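Local coordinates for probable zinc protease (Pseudomonas aeruginosa, PDB 4NNZ), which probably acts as a zinc-dependent metallopeptidase of the M16 family, forming a heterodimeric protease with a second protein, at residues T84-T89 with T160-W165; P262-A267 with R407-P412; N266-I271 with S309-S314. All blocks are in the same frame, centred on the assembly; numbering follows the deposited sequence.

Contact 1. Residues T84-T89 with T160-W165; sequences TTDDYT and TPTIGW
Thr-162 presents both branches of its side chain to the end of strand 80-84 and the turn that follows it, touching Thr-84, Thr-85 and Asp-86. Its methyl CG2, anti to the backbone N (OG1 at chi1 -51°), lies 3.7 Å from Thr-84 O, and the methyls Thr-84 CG2 and Thr-162 CG2 meet obliquely at 4.0 Å. The hydroxyl branch approaches Asp-86, whose OD1 is 2.9 Å from Thr-162 OG1, but the angle is too poor for a hydrogen bond. Thr-162 OG1 is instead hydrogen-bonded to Ser-39 OG. Threonine suits the place because one small side chain offers both a methyl and a hydroxyl.

Further out, the turn is fixed from within: Tyr-88 N donates to Thr-85 OG1 at 3.2 Å, an ST motif, and Thr-85 N donates to Tyr-88 O at 2.8 Å. Gly-164 takes backbone angles at which a side chain would strike the preceding carbonyl, and Trp-165 then occupies the N-cap position of helix 166-171.

Thr-84 OG1 is hydrogen-bonded to Glu-54, and Ile-163 packs on His-51 and Glu-131. His-51 and Glu-54 lie in the sequence HALEH, which fits the inverted zinc-binding HxxEH motif of M16 peptidases, so the contact flanks the probable metal site.

Contact 2. Residues P262-A267 with R407-P412; sequences PREVNA and RTYFTP
Glu-264 and Tyr-409 make this contact alone, each reaching from its own helix across backbones whose nearest CA atoms, those of Glu-264 and Thr-408, are 9.5 Å apart. Both side chains are long enough to span this gap and end in groups that can pair, a phenol and a carboxylate.

The polar part is a weak hydrogen bond, donated by Tyr-409 OH to Glu-264 OE1 at 2.9 Å. OE1 stands at the edge of the phenol ring, in its plane, while the carboxylate as a whole is turned 81° from the ring. The other oxygen is no real second acceptor: Glu-264 OE2 is 3.5 Å from Tyr-409 OH at a poor angle, and it is hydrogen-bonded to Ser-259 OG instead. The carboxylate thus divides its oxygens between two hydroxyl groups, with the serine as the stronger partner. Beyond CG the glutamate chain is extended, which carries the acid group out to the tyrosine.

The apolar part lies around the pair. Thr-408 CG2 sits 3.7 Å above the centre of one face of the Tyr-409 ring, and both Glu-264 and Tyr-409 also touch Pro-254.

Just past Tyr-409 the helix gives way to an inverse gamma turn centred on Phe-410, closed by a weak bond from Thr-411 N to Tyr-409 O. Phe-410 itself is buried and meets Phe-251 of strand 246-253 and Leu-336 of helix 325-341. The contact therefore joins, at the surface, the start of helix 262-276 to the end of helix 399-409, and Arg-263 adds a salt bridge to Asp-401 of that second helix.

Contact 3. Residues N266-I271 with S309-S314; sequences NALRLI and SLFVLS
Phe-311 is the one residue of the strand that meets the helix here, and its ring fits against Leu-268 and Ile-271, residues three apart and so on the same side of the helix. Its side chain leaves the strand on the side of the helix, and with CG anti to the backbone N (chi1 -172°) the CE2-CZ end of the ring meets these two residues.

The tight part lies at that far end. Leu-268 O comes to 3.5 Å from Phe-311 CE2, at the ring edge and near its plane, where the slightly positive C-H rim faces the carbonyl oxygen. Next to it, Ile-271 CG2 packs 3.9 Å from Phe-311 CZ, the two side chains crossing at about a right angle. The methyl of a beta-branched residue is useful here because it stays close to the helix backbone while still touching the ring. All three residues are buried, as an apolar cluster between helix and sheet should be.

The looser part is the side chain of Leu-268, whose CD2 lies 4.3 Å from Phe-311 CD2. Arg-269 points away from the strand and packs on Met-356 and Met-360 of helix 346-364. Its NH1 donates to Asn-266 OD1 at 3.3 Å, from above the carbonyl plane, and forms a salt bridge with Asp-390, so the charge is paired with an acid of helix 386-396.

Strand 309-317 runs antiparallel between strands 246-253 and 294-301, and Phe-311 is hydrogen-bonded through its backbone to Phe-251. Through Phe-311, helix 262-276 lies against one face of the five-stranded sheet. Phe-410, following helix 399-409, meets the Phe-311 ring edge-to-face, while helix 386-396 packs along the Arg-269 and Leu-270 side of helix 262-276.

How the contacts relate
From the N terminus, contact 1 comes first and is complete before the others begin: it brings the turn after strand 80-84 to the loop before helix 166-171, closing a largely helical excursion within the first M16 domain. In the second half, after strands 233-240 and 246-253, helix 262-276 opens both remaining contacts. Contact 3 closes soon, on strand 309-317, and is nested in contact 2, whose much longer loop returns at the end of helix 399-409. These two share Asn-266 and Ala-267 and touch through Phe-410 and Tyr-409, joining helix, sheet and C-terminal helix. Contact 1 stays separate, its nearest atoms about 9 Å from contact 3 and about 13 Å from contact 2.

Contact 1. Residues T84-T89 with T160-W165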
ATOM      1  N   THR A  84      -5.989  13.438  13.609  1.00 49.74           N
ATOM      2  CA  THR A  84      -6.214  12.502  12.548  1.00 41.63           C
ATOM      3  C   THR A  84      -5.326  11.314  12.756  1.00 37.64           C
ATOM      4  O   THR A  84      -4.185  11.448  12.985  1.00 40.37           O
ATOM      5  CB  THR A  84      -5.955  13.152  11.191  1.00 42.64           C
ATOM      6  OG1 THR A  84      -6.855  14.231  11.013  1.00 41.85           O
ATOM      7  CG2 THR A  84      -6.167  12.204  10.105  1.00 42.73           C
ATOM      8  N   THR A  85      -5.880  10.138  12.658  1.00 37.18           N
ATOM      9  CA  THR A  85      -5.126   8.928  12.797  1.00 37.42           C
ATOM     10  C   THR A  85      -5.433   8.073  11.615  1.00 37.59           C
ATOM     11  O   THR A  85      -5.975   8.530  10.670  1.00 33.67           O
ATOM     12  CB  THR A  85      -5.496   8.176  14.061  1.00 39.24           C
ATOM     13  OG1 THR A  85      -6.767   7.586  13.910  1.00 44.28           O
ATOM     14  CG2 THR A  85      -5.580   9.079  15.183  1.00 38.11           C
ATOM     15  N   ASP A  86      -5.057   6.823  11.678  1.00 38.86           N
ATOM     16  CA  ASP A  86      -5.323   5.915  10.603  1.00 39.46           C
ATOM     17  C   ASP A  86      -6.783   5.691  10.397  1.00 40.08           C
ATOM     18  O   ASP A  86      -7.265   5.713   9.304  1.00 42.36           O
ATOM     19  CB  ASP A  86      -4.644   4.597  10.889  1.00 42.48           C
ATOM     20  CG  ASP A  86      -3.148   4.726  10.983  1.00 50.20           C
ATOM     21  OD1 ASP A  86      -2.625   5.810  10.734  1.00 56.55           O
ATOM     22  OD2 ASP A  86      -2.473   3.761  11.297  1.00 53.51           O
ATOM     23  N   ASP A  87      -7.489   5.449  11.476  1.00 40.66           N
ATOM     24  CA  ASP A  87      -8.889   5.170  11.402  1.00 37.13           C
ATOM     25  C   ASP A  87      -9.864   6.280  11.671  1.00 36.79           C
ATOM     26  O   ASP A  87     -11.014   6.107  11.413  1.00 39.72           O
ATOM     27  CB  ASP A  87      -9.223   3.982  12.276  1.00 40.61           C
ATOM     28  CG  ASP A  87      -8.707   2.708  11.714  1.00 41.55           C
ATOM     29  OD1 ASP A  87      -8.553   2.640  10.508  1.00 42.32           O
ATOM     30  OD2 ASP A  87      -8.434   1.784  12.454  1.00 36.85           O
ATOM     31  N   TYR A  88      -9.428   7.405  12.176  1.00 35.46           N
ATOM     32  CA  TYR A  88     -10.376   8.438  12.476  1.00 33.44           C
ATOM     33  C   TYR A  88      -9.842   9.845  12.498  1.00 33.56           C
ATOM     34  O   TYR A  88      -8.676  10.084  12.533  1.00 29.69           O
ATOM     35  CB  TYR A  88     -11.093   8.124  13.774  1.00 31.75           C
ATOM     36  CG  TYR A  88     -10.173   7.910  14.893  1.00 31.60           C
ATOM     37  CD1 TYR A  88      -9.639   8.954  15.561  1.00 33.16           C
ATOM     38  CD2 TYR A  88      -9.796   6.664  15.247  1.00 35.08           C
ATOM     39  CE1 TYR A  88      -8.765   8.753  16.581  1.00 36.39           C
ATOM     40  CE2 TYR A  88      -8.936   6.450  16.273  1.00 34.93           C
ATOM     41  CZ  TYR A  88      -8.432   7.501  16.937  1.00 35.51           C
ATOM     42  OH  TYR A  88      -7.566   7.301  17.935  1.00 39.93           O
ATOM     43  N   THR A  89     -10.762  10.780  12.441  1.00 33.33           N
ATOM     44  CA  THR A  89     -10.495  12.171  12.642  1.00 34.19           C
ATOM     45  C   THR A  89     -11.425  12.723  13.667  1.00 35.50           C
ATOM     46  O   THR A  89     -12.593  12.628  13.512  1.00 35.81           O
ATOM     47  CB  THR A  89     -10.785  12.907  11.382  1.00 35.66           C
ATOM     48  OG1 THR A  89     -10.102  12.245  10.338  1.00 37.56           O
ATOM     49  CG2 THR A  89     -10.334  14.319  11.476  1.00 36.07           C
ATOM     50  N   THR A 160       0.000   3.053   5.169  1.00 33.17           N
ATOM     51  CA  THR A 160       0.148   4.410   4.746  1.00 36.09           C
ATOM     52  C   THR A 160       0.408   5.385   5.874  1.00 33.61           C
ATOM     53  O   THR A 160      -0.244   5.346   6.872  1.00 39.57           O
ATOM     54  CB  THR A 160      -0.926   4.885   3.719  1.00 37.14           C
ATOM     55  OG1 THR A 160      -1.626   6.017   4.210  1.00 38.41           O
ATOM     56  CG2 THR A 160      -1.880   3.817   3.350  1.00 34.55           C
ATOM     57  N   PRO A 161       1.375   6.260   5.726  1.00 31.10           N
ATOM     58  CA  PRO A 161       1.598   7.280   6.730  1.00 32.20           C
ATOM     59  C   PRO A 161       0.499   8.290   6.737  1.00 31.05           C
ATOM     60  O   PRO A 161       0.133   8.779   5.724  1.00 33.38           O
ATOM     61  CB  PRO A 161       2.876   7.950   6.261  1.00 33.73           C
ATOM     62  CG  PRO A 161       2.959   7.678   4.845  1.00 30.78           C
ATOM     63  CD  PRO A 161       2.361   6.338   4.659  1.00 31.21           C
ATOM     64  N   THR A 162       0.005   8.624   7.900  1.00 31.40           N
ATOM     65  CA  THR A 162      -1.040   9.606   8.075  1.00 32.63           C
ATOM     66  C   THR A 162      -0.724  10.992   7.555  1.00 31.27           C
ATOM     67  O   THR A 162      -1.558  11.659   7.023  1.00 29.11           O
ATOM     68  CB  THR A 162      -1.389   9.737   9.556  1.00 36.20           C
ATOM     69  OG1 THR A 162      -1.642   8.455  10.107  1.00 38.34           O
ATOM     70  CG2 THR A 162      -2.565  10.538   9.734  1.00 37.99           C
ATOM     71  N   ILE A 163       0.493  11.424   7.742  1.00 30.45           N
ATOM     72  CA  ILE A 163       0.937  12.699   7.232  1.00 31.83           C
ATOM     73  C   ILE A 163       0.898  12.785   5.720  1.00 31.95           C
ATOM     74  O   ILE A 163       0.645  13.819   5.183  1.00 30.62           O
ATOM     75  CB  ILE A 163       2.306  13.132   7.777  1.00 33.33           C
ATOM     76  CG1 ILE A 163       2.650  14.528   7.303  1.00 32.77           C
ATOM     77  CG2 ILE A 163       3.390  12.236   7.294  1.00 34.86           C
ATOM     78  CD1 ILE A 163       1.718  15.599   7.779  1.00 31.80           C
ATOM     79  N   GLY A 164       1.132  11.667   5.068  1.00 32.00           N
ATOM     80  CA  GLY A 164       1.184  11.550   3.635  1.00 33.11           C
ATOM     81  C   GLY A 164       2.582  11.458   3.116  1.00 33.20           C
ATOM     82  O   GLY A 164       3.460  11.985   3.702  1.00 37.78           O
ATOM     83  N   TRP A 165       2.797  10.749   2.035  1.00 33.52           N
ATOM     84  CA  TRP A 165       4.096  10.717   1.397  1.00 35.00           C
ATOM     85  C   TRP A 165       4.369  12.036   0.695  1.00 33.52           C
ATOM     86  O   TRP A 165       3.483  12.654   0.195  1.00 34.10           O
ATOM     87  CB  TRP A 165       4.188   9.560   0.420  1.00 33.99           C
ATOM     88  CG  TRP A 165       3.974   8.196   0.972  1.00 34.14           C
ATOM     89  CD1 TRP A 165       2.935   7.388   0.731  1.00 36.15           C
ATOM     90  CD2 TRP A 165       4.838   7.471   1.818  1.00 35.63           C
ATOM     91  NE1 TRP A 165       3.078   6.216   1.360  1.00 35.27           N
ATOM     92  CE2 TRP A 165       4.251   6.236   2.043  1.00 35.82           C
ATOM     93  CE3 TRP A 165       6.045   7.754   2.428  1.00 34.05           C
ATOM     94  CZ2 TRP A 165       4.818   5.296   2.842  1.00 37.69           C
ATOM     95  CZ3 TRP A 165       6.611   6.818   3.190  1.00 36.69           C
ATOM     96  CH2 TRP A 165       6.004   5.604   3.405  1.00 38.17           C
TER

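Contact 2. Residues P262-A267 with R407-P412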
ATOM      1  N   PRO A 262     -12.213 -12.798  20.757  1.00 54.41           N
ATOM      2  CA  PRO A 262     -11.767 -11.692  21.573  1.00 57.28           C
ATOM      3  C   PRO A 262     -10.830 -12.118  22.663  1.00 58.59           C
ATOM      4  O   PRO A 262     -10.100 -11.286  23.137  1.00 61.69           O
ATOM      5  CB  PRO A 262     -13.052 -11.198  22.177  1.00 55.65           C
ATOM      6  CG  PRO A 262     -14.035 -11.434  21.124  1.00 53.77           C
ATOM      7  CD  PRO A 262     -13.570 -12.569  20.280  1.00 55.35           C
ATOM      8  N   ARG A 263     -10.878 -13.371  23.080  1.00 56.01           N
ATOM      9  CA  ARG A 263     -10.042 -13.806  24.171  1.00 57.27           C
ATOM     10  C   ARG A 263      -8.586 -13.699  23.826  1.00 51.41           C
ATOM     11  O   ARG A 263      -7.802 -13.323  24.642  1.00 51.37           O
ATOM     12  CB  ARG A 263     -10.382 -15.225  24.602  1.00 58.64           C
ATOM     13  CG  ARG A 263      -9.568 -15.729  25.772  1.00 61.12           C
ATOM     14  CD  ARG A 263     -10.184 -15.378  27.112  1.00 68.06           C
ATOM     15  NE  ARG A 263     -11.570 -15.796  27.231  1.00 68.16           N
ATOM     16  CZ  ARG A 263     -11.957 -16.941  27.767  1.00 65.51           C
ATOM     17  NH1 ARG A 263     -11.069 -17.776  28.231  1.00 64.36           N
ATOM     18  NH2 ARG A 263     -13.230 -17.255  27.835  1.00 61.82           N
ATOM     19  N   GLU A 264      -8.230 -14.065  22.617  1.00 51.19           N
ATOM     20  CA  GLU A 264      -6.849 -14.028  22.210  1.00 51.38           C
ATOM     21  C   GLU A 264      -6.313 -12.605  22.195  1.00 51.16           C
ATOM     22  O   GLU A 264      -5.179 -12.376  22.525  1.00 51.01           O
ATOM     23  CB  GLU A 264      -6.639 -14.773  20.900  1.00 56.36           C
ATOM     24  CG  GLU A 264      -6.729 -13.908  19.670  1.00 65.16           C
ATOM     25  CD  GLU A 264      -7.110 -14.671  18.438  1.00 72.16           C
ATOM     26  OE1 GLU A 264      -6.641 -15.797  18.264  1.00 69.97           O
ATOM     27  OE2 GLU A 264      -7.880 -14.141  17.636  1.00 74.30           O
ATOM     28  N   VAL A 265      -7.137 -11.649  21.802  1.00 49.69           N
ATOM     29  CA  VAL A 265      -6.729 -10.275  21.810  1.00 46.17           C
ATOM     30  C   VAL A 265      -6.441  -9.834  23.213  1.00 47.30           C
ATOM     31  O   VAL A 265      -5.462  -9.195  23.464  1.00 49.43           O
ATOM     32  CB  VAL A 265      -7.828  -9.374  21.247  1.00 45.99           C
ATOM     33  CG1 VAL A 265      -7.462  -7.920  21.376  1.00 45.14           C
ATOM     34  CG2 VAL A 265      -8.080  -9.684  19.800  1.00 48.46           C
ATOM     35  N   ASN A 266      -7.334 -10.136  24.113  1.00 42.59           N
ATOM     36  CA  ASN A 266      -7.172  -9.713  25.462  1.00 44.43           C
ATOM     37  C   ASN A 266      -5.972 -10.363  26.086  1.00 42.81           C
ATOM     38  O   ASN A 266      -5.342  -9.807  26.944  1.00 40.01           O
ATOM     39  CB  ASN A 266      -8.444  -9.911  26.242  1.00 46.25           C
ATOM     40  CG  ASN A 266      -9.520  -8.973  25.806  1.00 47.06           C
ATOM     41  OD1 ASN A 266      -9.256  -7.961  25.218  1.00 45.40           O
ATOM     42  ND2 ASN A 266     -10.730  -9.314  26.083  1.00 50.22           N
ATOM     43  N   ALA A 267      -5.680 -11.560  25.627  1.00 39.27           N
ATOM     44  CA  ALA A 267      -4.487 -12.263  25.997  1.00 40.97           C
ATOM     45  C   ALA A 267      -3.248 -11.552  25.508  1.00 40.78           C
ATOM     46  O   ALA A 267      -2.258 -11.523  26.165  1.00 43.98           O
ATOM     47  CB  ALA A 267      -4.535 -13.665  25.481  1.00 40.64           C
ATOM     48  N   ARG A 407       2.079 -18.746  21.424  1.00 44.21           N
ATOM     49  CA  ARG A 407       2.472 -19.759  20.492  1.00 49.99           C
ATOM     50  C   ARG A 407       2.009 -19.454  19.113  1.00 45.96           C
ATOM     51  O   ARG A 407       2.657 -19.780  18.157  1.00 43.73           O
ATOM     52  CB  ARG A 407       1.903 -21.093  20.881  1.00 58.49           C
ATOM     53  CG  ARG A 407       2.583 -21.764  22.037  1.00 66.19           C
ATOM     54  CD  ARG A 407       1.666 -22.827  22.573  1.00 74.31           C
ATOM     55  NE  ARG A 407       1.640 -23.940  21.656  1.00 79.18           N
ATOM     56  CZ  ARG A 407       2.696 -24.698  21.421  1.00 92.69           C
ATOM     57  NH1 ARG A 407       3.831 -24.447  22.066  1.00 90.39           N
ATOM     58  NH2 ARG A 407       2.623 -25.703  20.556  1.00 89.18           N
ATOM     59  N   THR A 408       0.803 -18.948  19.032  1.00 44.49           N
ATOM     60  CA  THR A 408       0.204 -18.608  17.788  1.00 41.76           C
ATOM     61  C   THR A 408       0.862 -17.455  17.090  1.00 41.64           C
ATOM     62  O   THR A 408       1.116 -17.520  15.929  1.00 46.06           O
ATOM     63  CB  THR A 408      -1.279 -18.335  18.007  1.00 46.52           C
ATOM     64  OG1 THR A 408      -1.845 -19.451  18.672  1.00 50.52           O
ATOM     65  CG2 THR A 408      -2.000 -18.156  16.738  1.00 46.17           C
ATOM     66  N   TYR A 409       1.118 -16.383  17.806  1.00 42.36           N
ATOM     67  CA  TYR A 409       1.506 -15.155  17.158  1.00 39.42           C
ATOM     68  C   TYR A 409       2.962 -14.773  17.100  1.00 38.42           C
ATOM     69  O   TYR A 409       3.354 -14.079  16.210  1.00 36.93           O
ATOM     70  CB  TYR A 409       0.653 -14.024  17.658  1.00 39.28           C
ATOM     71  CG  TYR A 409      -0.777 -14.230  17.318  1.00 39.38           C
ATOM     72  CD1 TYR A 409      -1.217 -14.093  16.036  1.00 42.07           C
ATOM     73  CD2 TYR A 409      -1.680 -14.588  18.271  1.00 40.12           C
ATOM     74  CE1 TYR A 409      -2.527 -14.297  15.713  1.00 42.14           C
ATOM     75  CE2 TYR A 409      -2.986 -14.791  17.961  1.00 43.06           C
ATOM     76  CZ  TYR A 409      -3.402 -14.643  16.684  1.00 43.44           C
ATOM     77  OH  TYR A 409      -4.698 -14.856  16.376  1.00 44.34           O
ATOM     78  N   PHE A 410       3.748 -15.233  18.033  1.00 40.52           N
ATOM     79  CA  PHE A 410       5.126 -14.869  18.019  1.00 41.13           C
ATOM     80  C   PHE A 410       5.923 -15.812  17.166  1.00 41.34           C
ATOM     81  O   PHE A 410       6.831 -16.422  17.608  1.00 46.13           O
ATOM     82  CB  PHE A 410       5.655 -14.790  19.435  1.00 45.14           C
ATOM     83  CG  PHE A 410       4.971 -13.757  20.262  1.00 46.96           C
ATOM     84  CD1 PHE A 410       4.521 -12.610  19.681  1.00 47.21           C
ATOM     85  CD2 PHE A 410       4.768 -13.940  21.594  1.00 47.85           C
ATOM     86  CE1 PHE A 410       3.877 -11.659  20.401  1.00 46.57           C
ATOM     87  CE2 PHE A 410       4.125 -12.987  22.331  1.00 50.37           C
ATOM     88  CZ  PHE A 410       3.678 -11.843  21.730  1.00 49.24           C
ATOM     89  N   THR A 411       5.587 -15.866  15.904  1.00 38.02           N
ATOM     90  CA  THR A 411       6.241 -16.704  14.961  1.00 38.26           C
ATOM     91  C   THR A 411       7.012 -15.844  14.003  1.00 39.77           C
ATOM     92  O   THR A 411       6.634 -14.740  13.759  1.00 42.30           O
ATOM     93  CB  THR A 411       5.216 -17.496  14.179  1.00 40.11           C
ATOM     94  OG1 THR A 411       4.527 -16.635  13.297  1.00 39.55           O
ATOM     95  CG2 THR A 411       4.237 -18.088  15.079  1.00 40.50           C
ATOM     96  N   PRO A 412       8.078 -16.343  13.432  1.00 39.87           N
ATOM     97  CA  PRO A 412       8.863 -15.538  12.521  1.00 39.70           C
ATOM     98  C   PRO A 412       8.092 -15.188  11.298  1.00 38.52           C
ATOM     99  O   PRO A 412       8.394 -14.233  10.678  1.00 41.86           O
ATOM    100  CB  PRO A 412      10.019 -16.431  12.186  1.00 39.28           C
ATOM    101  CG  PRO A 412      10.200 -17.237  13.380  1.00 41.55           C
ATOM    102  CD  PRO A 412       8.865 -17.440  13.980  1.00 42.21           C
TER

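Contact 3. Residues N266-I271 with S309-S314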
ATOM      1  N   ASN A 266      -7.334 -10.136  24.113  1.00 42.59           N
ATOM      2  CA  ASN A 266      -7.172  -9.713  25.462  1.00 44.43           C
ATOM      3  C   ASN A 266      -5.972 -10.363  26.086  1.00 42.81           C
ATOM      4  O   ASN A 266      -5.342  -9.807  26.944  1.00 40.01           O
ATOM      5  CB  ASN A 266      -8.444  -9.911  26.242  1.00 46.25           C
ATOM      6  CG  ASN A 266      -9.520  -8.973  25.806  1.00 47.06           C
ATOM      7  OD1 ASN A 266      -9.256  -7.961  25.218  1.00 45.40           O
ATOM      8  ND2 ASN A 266     -10.730  -9.314  26.083  1.00 50.22           N
ATOM      9  N   ALA A 267      -5.680 -11.560  25.627  1.00 39.27           N
ATOM     10  CA  ALA A 267      -4.487 -12.263  25.997  1.00 40.97           C
ATOM     11  C   ALA A 267      -3.248 -11.552  25.508  1.00 40.78           C
ATOM     12  O   ALA A 267      -2.258 -11.523  26.165  1.00 43.98           O
ATOM     13  CB  ALA A 267      -4.535 -13.665  25.481  1.00 40.64           C
ATOM     14  N   LEU A 268      -3.313 -10.993  24.333  1.00 41.45           N
ATOM     15  CA  LEU A 268      -2.238 -10.176  23.837  1.00 44.54           C
ATOM     16  C   LEU A 268      -1.986  -8.893  24.617  1.00 42.00           C
ATOM     17  O   LEU A 268      -0.873  -8.489  24.786  1.00 42.88           O
ATOM     18  CB  LEU A 268      -2.426  -9.909  22.355  1.00 43.24           C
ATOM     19  CG  LEU A 268      -2.114 -11.095  21.493  1.00 41.53           C
ATOM     20  CD1 LEU A 268      -2.524 -10.828  20.080  1.00 44.32           C
ATOM     21  CD2 LEU A 268      -0.656 -11.451  21.557  1.00 40.89           C
ATOM     22  N   ARG A 269      -3.036  -8.247  25.066  1.00 39.59           N
ATOM     23  CA  ARG A 269      -2.901  -7.057  25.856  1.00 39.99           C
ATOM     24  C   ARG A 269      -2.207  -7.363  27.148  1.00 41.04           C
ATOM     25  O   ARG A 269      -1.332  -6.658  27.562  1.00 42.33           O
ATOM     26  CB  ARG A 269      -4.270  -6.481  26.122  1.00 40.52           C
ATOM     27  CG  ARG A 269      -5.123  -6.494  24.889  1.00 41.95           C
ATOM     28  CD  ARG A 269      -6.508  -5.978  25.132  1.00 44.32           C
ATOM     29  NE  ARG A 269      -6.535  -4.810  25.976  1.00 44.22           N
ATOM     30  CZ  ARG A 269      -7.624  -4.340  26.545  1.00 46.29           C
ATOM     31  NH1 ARG A 269      -8.760  -4.935  26.364  1.00 50.47           N
ATOM     32  NH2 ARG A 269      -7.577  -3.276  27.289  1.00 48.02           N
ATOM     33  N   LEU A 270      -2.605  -8.455  27.756  1.00 41.70           N
ATOM     34  CA  LEU A 270      -2.025  -8.941  28.963  1.00 40.30           C
ATOM     35  C   LEU A 270      -0.567  -9.299  28.760  1.00 42.62           C
ATOM     36  O   LEU A 270       0.232  -9.083  29.624  1.00 45.36           O
ATOM     37  CB  LEU A 270      -2.814 -10.146  29.465  1.00 46.48           C
ATOM     38  CG  LEU A 270      -3.718 -10.079  30.689  1.00 47.47           C
ATOM     39  CD1 LEU A 270      -3.040  -9.415  31.847  1.00 49.75           C
ATOM     40  CD2 LEU A 270      -5.004  -9.355  30.400  1.00 50.55           C
ATOM     41  N   ILE A 271      -0.211  -9.846  27.617  1.00 40.34           N
ATOM     42  CA  ILE A 271       1.172 -10.184  27.355  1.00 40.73           C
ATOM     43  C   ILE A 271       2.048  -8.956  27.327  1.00 40.77           C
ATOM     44  O   ILE A 271       3.158  -8.997  27.794  1.00 42.90           O
ATOM     45  CB  ILE A 271       1.337 -11.038  26.083  1.00 40.62           C
ATOM     46  CG1 ILE A 271       0.933 -12.462  26.348  1.00 41.71           C
ATOM     47  CG2 ILE A 271       2.765 -11.109  25.609  1.00 39.10           C
ATOM     48  CD1 ILE A 271       0.554 -13.201  25.106  1.00 40.36           C
ATOM     49  N   SER A 309      -3.817  -5.433  13.604  1.00 36.13           N
ATOM     50  CA  SER A 309      -2.921  -4.712  14.444  1.00 35.23           C
ATOM     51  C   SER A 309      -1.542  -5.314  14.524  1.00 34.07           C
ATOM     52  O   SER A 309      -1.247  -6.277  13.901  1.00 30.84           O
ATOM     53  CB  SER A 309      -3.516  -4.558  15.829  1.00 36.35           C
ATOM     54  OG  SER A 309      -2.748  -3.676  16.584  1.00 34.91           O
ATOM     55  N   LEU A 310      -0.703  -4.675  15.306  1.00 34.66           N
ATOM     56  CA  LEU A 310       0.682  -5.001  15.429  1.00 34.34           C
ATOM     57  C   LEU A 310       1.069  -5.075  16.880  1.00 34.88           C
ATOM     58  O   LEU A 310       0.709  -4.227  17.636  1.00 32.26           O
ATOM     59  CB  LEU A 310       1.464  -3.885  14.795  1.00 35.41           C
ATOM     60  CG  LEU A 310       2.235  -4.009  13.507  1.00 40.36           C
ATOM     61  CD1 LEU A 310       3.341  -2.998  13.525  1.00 41.06           C
ATOM     62  CD2 LEU A 310       2.825  -5.381  13.312  1.00 44.66           C
ATOM     63  N   PHE A 311       1.823  -6.087  17.254  1.00 34.87           N
ATOM     64  CA  PHE A 311       2.344  -6.201  18.588  1.00 35.44           C
ATOM     65  C   PHE A 311       3.785  -5.827  18.526  1.00 34.51           C
ATOM     66  O   PHE A 311       4.540  -6.455  17.883  1.00 33.26           O
ATOM     67  CB  PHE A 311       2.225  -7.624  19.098  1.00 38.05           C
ATOM     68  CG  PHE A 311       2.578  -7.780  20.541  1.00 37.07           C
ATOM     69  CD1 PHE A 311       3.877  -7.872  20.940  1.00 36.49           C
ATOM     70  CD2 PHE A 311       1.607  -7.832  21.489  1.00 37.10           C
ATOM     71  CE1 PHE A 311       4.198  -8.010  22.252  1.00 36.89           C
ATOM     72  CE2 PHE A 311       1.924  -7.976  22.804  1.00 36.26           C
ATOM     73  CZ  PHE A 311       3.218  -8.063  23.185  1.00 35.01           C
ATOM     74  N   VAL A 312       4.159  -4.778  19.219  1.00 37.17           N
ATOM     75  CA  VAL A 312       5.438  -4.169  19.005  1.00 36.40           C
ATOM     76  C   VAL A 312       6.418  -4.211  20.148  1.00 35.11           C
ATOM     77  O   VAL A 312       6.086  -4.033  21.262  1.00 36.22           O
ATOM     78  CB  VAL A 312       5.282  -2.737  18.504  1.00 35.04           C
ATOM     79  CG1 VAL A 312       6.618  -2.133  18.203  1.00 36.47           C
ATOM     80  CG2 VAL A 312       4.475  -2.738  17.247  1.00 33.33           C
ATOM     81  N   LEU A 313       7.658  -4.461  19.822  1.00 37.15           N
ATOM     82  CA  LEU A 313       8.712  -4.493  20.792  1.00 38.78           C
ATOM     83  C   LEU A 313       9.789  -3.493  20.442  1.00 41.28           C
ATOM     84  O   LEU A 313      10.144  -3.328  19.314  1.00 41.60           O
ATOM     85  CB  LEU A 313       9.303  -5.877  20.857  1.00 39.97           C
ATOM     86  CG  LEU A 313       8.554  -6.815  21.768  1.00 40.93           C
ATOM     87  CD1 LEU A 313       7.663  -7.733  20.981  1.00 41.84           C
ATOM     88  CD2 LEU A 313       9.516  -7.598  22.611  1.00 42.53           C
ATOM     89  N   SER A 314      10.274  -2.796  21.442  1.00 41.21           N
ATOM     90  CA  SER A 314      11.337  -1.853  21.262  1.00 41.06           C
ATOM     91  C   SER A 314      12.447  -2.018  22.284  1.00 40.23           C
ATOM     92  O   SER A 314      12.193  -2.010  23.454  1.00 39.93           O
ATOM     93  CB  SER A 314      10.753  -0.487  21.392  1.00 40.08           C
ATOM     94  OG  SER A 314      11.184   0.308  20.362  1.00 44.87           O
TER